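Local coordinates for protein ORF98 PTP-2 (Cydia pomonella granulosis virus, PDB 6I28) that probably acts as a dual-specificity protein phosphatase, removing phosphate from tyrosine and serine or threonine residues of targets such as MAP kinases, at residues M8-T12 against G21-D26; S44-S48 against H105-S111. All blocks are in the same frame, centred on the assembly; numbering follows the deposited sequence.

Contact 1 of 2, residues M8-T12 against G21-D26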
# COMPACT_ATOMS: atom_id res chain seq x y z
N MET A 8 13.46 -2.94 -15.33
CA MET A 8 13.76 -1.75 -14.50
C MET A 8 12.47 -0.95 -14.20
O MET A 8 12.49 0.29 -14.07
CB MET A 8 14.78 -0.86 -15.19
CG MET A 8 14.51 -0.63 -16.66
SD MET A 8 13.19 0.55 -16.94
CE MET A 8 12.43 -0.09 -18.44
N TYR A 9 11.34 -1.64 -14.07
CA TYR A 9 10.18 -1.02 -13.46
C TYR A 9 10.53 -0.71 -12.00
O TYR A 9 11.14 -1.52 -11.31
CB TYR A 9 8.95 -1.92 -13.59
CG TYR A 9 7.78 -1.51 -12.74
CD1 TYR A 9 7.03 -0.39 -13.02
CD2 TYR A 9 7.45 -2.26 -11.64
CE1 TYR A 9 5.96 -0.03 -12.18
CE2 TYR A 9 6.44 -1.91 -10.79
CZ TYR A 9 5.67 -0.80 -11.06
OH TYR A 9 4.63 -0.45 -10.20
N ASP A 10 10.19 0.50 -11.56
CA ASP A 10 10.63 1.00 -10.26
C ASP A 10 9.61 0.58 -9.21
O ASP A 10 8.59 1.27 -8.94
CB ASP A 10 10.81 2.51 -10.30
CG ASP A 10 10.94 3.11 -8.90
OD1 ASP A 10 11.76 2.57 -8.11
OD2 ASP A 10 10.20 4.08 -8.59
N ALA A 11 9.91 -0.56 -8.59
CA ALA A 11 9.21 -1.07 -7.43
C ALA A 11 10.20 -1.84 -6.56
O ALA A 11 11.20 -2.39 -7.04
CB ALA A 11 8.06 -1.96 -7.87
N THR A 12 9.88 -1.91 -5.28
CA THR A 12 10.77 -2.44 -4.27
C THR A 12 10.04 -3.47 -3.41
O THR A 12 8.88 -3.25 -3.01
CB THR A 12 11.29 -1.32 -3.39
OG1 THR A 12 11.68 -0.20 -4.19
CG2 THR A 12 12.45 -1.79 -2.56
N GLY A 21 5.65 0.46 -5.51
CA GLY A 21 6.28 1.10 -6.64
C GLY A 21 5.41 2.14 -7.28
O GLY A 21 4.35 2.52 -6.76
N GLY A 22 5.86 2.59 -8.45
CA GLY A 22 5.18 3.65 -9.15
C GLY A 22 4.52 3.18 -10.44
O GLY A 22 4.16 2.02 -10.57
N PHE A 23 4.38 4.09 -11.39
CA PHE A 23 3.89 3.78 -12.72
C PHE A 23 4.30 4.94 -13.62
O PHE A 23 4.01 6.11 -13.31
CB PHE A 23 2.36 3.53 -12.77
CG PHE A 23 1.88 3.23 -14.18
CD1 PHE A 23 2.25 2.05 -14.80
CD2 PHE A 23 1.10 4.14 -14.89
CE1 PHE A 23 1.88 1.77 -16.11
CE2 PHE A 23 0.73 3.87 -16.19
CZ PHE A 23 1.14 2.67 -16.80
N TYR A 24 4.94 4.62 -14.75
CA TYR A 24 5.55 5.65 -15.59
C TYR A 24 5.16 5.47 -17.05
O TYR A 24 5.81 6.05 -17.92
CB TYR A 24 7.07 5.65 -15.44
CG TYR A 24 7.48 5.64 -14.00
CD1 TYR A 24 7.69 6.82 -13.30
CD2 TYR A 24 7.61 4.44 -13.32
CE1 TYR A 24 8.03 6.80 -11.96
CE2 TYR A 24 7.93 4.41 -11.98
CZ TYR A 24 8.16 5.59 -11.31
OH TYR A 24 8.50 5.57 -9.97
N GLY A 25 4.09 4.72 -17.31
CA GLY A 25 3.52 4.62 -18.63
C GLY A 25 4.05 3.47 -19.45
O GLY A 25 3.69 3.35 -20.64
N ASP A 26 4.91 2.64 -18.87
CA ASP A 26 5.41 1.44 -19.53
C ASP A 26 4.77 0.24 -18.83
O ASP A 26 5.29 -0.30 -17.84
CB ASP A 26 6.93 1.38 -19.51
CG ASP A 26 7.47 0.16 -20.24
OD1 ASP A 26 6.69 -0.74 -20.64
OD2 ASP A 26 8.69 0.10 -20.41
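Tyr9 reaches across to the loop after strand 18-21 and puts its hydroxyl on a backbone carbonyl: Tyr9 OH donates to Gly22 O over a short 2.5 Å. The hydroxyl approaches at a C=O...donor angle of 149°, tilted somewhat off the carbonyl plane. With CG anti to the backbone N, chi1 167° carries the ring toward the 21-26 segment, so that CE1 and CZ pass close by Gly22 O while the same edge faces Phe23 CA. Outside the two segments the ring meets Phe33 edge-to-face and touches Met30, both on helix 27-36, as well as Leu101 and His103 of strand 100-103, which makes Tyr9 a buried wedge between helix and sheet.

Asp10 and Tyr24 meet on the more exposed side. Asp10 OD2 accepts from Tyr24 OH at 2.6 Å through its anti lone pair, and carboxylate and ring planes are turned 42° apart. The tyrosine arrives edge first, and its CE2 rests 3.8 Å from Asp10 CB. OD2 also forms a salt bridge with Arg138, so one carboxylate oxygen serves two partners.

Between these two side-chain bonds runs the backbone. Gly22 N donates to Asp10 O at 3.1 Å. Ala11 and Gly21 form an antiparallel non-hydrogen-bonded pair between strands 11-13 and 18-21, Ala11 CA lying just 3.7 Å from Gly21 CA. The bare alpha carbon of Gly21 permits that approach.

The contact thus carries the strand pairing at the edge of the five-stranded mixed sheet into the loop before helix 27-36. Chemically, that loop is gripped at three points: a buried phenol fixes the Gly22 carbonyl, a peptide N-H bonds Asp10 O, and a carboxylate oxygen is shared between a tyrosine hydroxyl and an arginine; the arginine probably helps keep the aspartate ionised.

Contact 2 of 2, residues S44-S48 against H105-S111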
# COMPACT_ATOMS: atom_id res chain seq x y z
N SER A 44 -3.85 -0.71 -7.41
CA SER A 44 -3.53 0.50 -8.17
C SER A 44 -4.23 1.67 -7.48
O SER A 44 -5.48 1.77 -7.48
CB SER A 44 -3.99 0.39 -9.63
OG SER A 44 -3.34 -0.62 -10.38
N LEU A 45 -3.45 2.57 -6.92
CA LEU A 45 -3.95 3.76 -6.24
C LEU A 45 -3.55 4.95 -7.11
O LEU A 45 -2.51 5.59 -6.91
CB LEU A 45 -3.36 3.85 -4.88
CG LEU A 45 -3.68 2.71 -3.93
CD1 LEU A 45 -2.99 3.05 -2.61
CD2 LEU A 45 -5.10 2.45 -3.80
N ILE A 46 -4.36 5.22 -8.12
CA ILE A 46 -4.04 6.24 -9.12
C ILE A 46 -5.26 7.07 -9.47
O ILE A 46 -6.40 6.64 -9.31
CB ILE A 46 -3.43 5.64 -10.41
CG1 ILE A 46 -4.44 4.70 -11.10
CG2 ILE A 46 -2.17 4.82 -10.11
CD1 ILE A 46 -3.95 4.04 -12.34
N ASP A 47 -4.96 8.29 -9.96
CA ASP A 47 -5.97 9.23 -10.45
C ASP A 47 -6.07 9.21 -11.97
O ASP A 47 -6.92 9.89 -12.53
CB ASP A 47 -5.63 10.67 -9.95
CG ASP A 47 -4.22 11.14 -10.36
OD1 ASP A 47 -3.22 10.65 -9.79
OD2 ASP A 47 -4.14 12.09 -11.22
N SER A 48 -5.21 8.43 -12.64
CA SER A 48 -5.23 8.27 -14.08
C SER A 48 -6.08 7.06 -14.46
O SER A 48 -6.68 6.40 -13.60
CB SER A 48 -3.80 8.14 -14.62
OG SER A 48 -3.06 7.06 -14.07
N HIS A 105 1.86 6.55 -8.71
CA HIS A 105 2.68 7.07 -9.81
C HIS A 105 4.16 7.13 -9.46
O HIS A 105 4.99 6.77 -10.29
CB HIS A 105 2.16 8.45 -10.23
CG HIS A 105 0.97 8.37 -11.14
ND1 HIS A 105 0.95 7.56 -12.25
CD2 HIS A 105 -0.24 8.95 -11.08
CE1 HIS A 105 -0.22 7.67 -12.86
NE2 HIS A 105 -0.96 8.51 -12.17
N ALA A 106 4.50 7.54 -8.25
CA ALA A 106 5.89 7.65 -7.83
C ALA A 106 6.30 6.59 -6.81
O ALA A 106 7.50 6.40 -6.59
CB ALA A 106 6.15 9.04 -7.23
N GLY A 107 5.35 5.87 -6.26
CA GLY A 107 5.67 4.89 -5.24
C GLY A 107 6.28 5.43 -3.97
O GLY A 107 7.02 4.69 -3.31
N VAL A 108 5.99 6.69 -3.60
CA VAL A 108 6.55 7.27 -2.37
C VAL A 108 5.49 7.80 -1.42
O VAL A 108 5.83 8.06 -0.25
CB VAL A 108 7.57 8.38 -2.69
CG1 VAL A 108 8.81 7.82 -3.48
CG2 VAL A 108 6.92 9.57 -3.42
N SER A 109 4.24 8.01 -1.83
CA SER A 109 3.23 8.61 -0.96
C SER A 109 1.93 7.80 -0.90
O SER A 109 1.69 7.11 0.09
CB SER A 109 2.97 10.05 -1.41
OG SER A 109 2.05 10.69 -0.54
N ARG A 110 1.11 7.81 -1.96
CA ARG A 110 -0.15 7.06 -1.90
C ARG A 110 0.09 5.58 -1.56
O ARG A 110 -0.42 5.07 -0.57
CB ARG A 110 -0.90 7.14 -3.23
CG ARG A 110 -1.98 8.21 -3.29
CD ARG A 110 -2.57 8.46 -4.64
NE ARG A 110 -1.57 8.93 -5.57
CZ ARG A 110 -1.80 9.42 -6.77
NH1 ARG A 110 -3.04 9.53 -7.24
NH2 ARG A 110 -0.78 9.81 -7.51
N SER A 111 0.84 4.88 -2.44
CA SER A 111 1.08 3.43 -2.25
C SER A 111 1.81 3.18 -0.94
O SER A 111 1.47 2.24 -0.18
CB SER A 111 1.87 2.88 -3.44
OG SER A 111 3.08 3.63 -3.63
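Asp47 and Arg110 form the salt bridge of this contact. Arg110 NH1 donates to Asp47 OD1 at 2.8 Å, with an N-H...O angle of 171°, and the oxygen lies in the guanidinium plane. It is met on its anti side, somewhat out of the carboxylate plane. A weak second bond runs from Arg110 NH2 to the same oxygen at 3.4 Å. NH1 also bonds the carbonyl of Cys69, so the guanidinium is steered from two directions. The bend of the arginine chain at chi3 (-62°) brings its end over to the aspartate.

Other polar groups come close. Leu45 O lies over one face of the guanidinium, 3.5 Å above its plane and offset toward the rim; it is buried here with no hydrogen-bond partner in the model. The His105 ring is bordered by oxygens along its edge: Asp47 OD1 stands 3.7 Å from CD2 of His105, and Ser48 OG is 3.2 Å from NE2 of His105.

Apolar packing fills in the rest. Ile46 CG2 covers one face of the His105 ring, and Leu45 CD1 rests 4.1 Å from Ser111 CA.

Cys104 to Arg110, a cysteine and an arginine with five residues between them, fits the signature of protein tyrosine phosphatases, whose loop cradles the substrate phosphate in relatives; here a calcium ion is modelled about 3 Å from the Arg110 side chain. The loop springs from strand 100-103 and runs into helix 110-123, with Ser109 at the N-cap position. Strand 41-46 is the parallel neighbour of 100-103, and its C-terminal end, running on into Asp47 and Ser48, supplies one wall beside the loop, while Phe146 of helix 144-151 packs against Arg110 too.

How the contacts relate
From the N terminus, contact 1 closes first: the chain runs along strand 11-13, turns back through 18-21, and the residues beyond it return to the chain start before helix 27-36. Contact 2 follows in series, neither nested in nor crossing the first; it closes a much longer excursion through helices, strand 64-68 and strand 100-103, joining the end of strand 41-46 to the loop that leads into helix 110-123. The two meet where Phe23 N probably bonds His105 O at 3.0 Å. Arg138 links them further, pairing with Asp10 and with the carbonyls of Ala106 and Gly107. Both contacts reach the same five-stranded sheet, contact 1 at its edge strand 11-13 and contact 2 at strand 41-46.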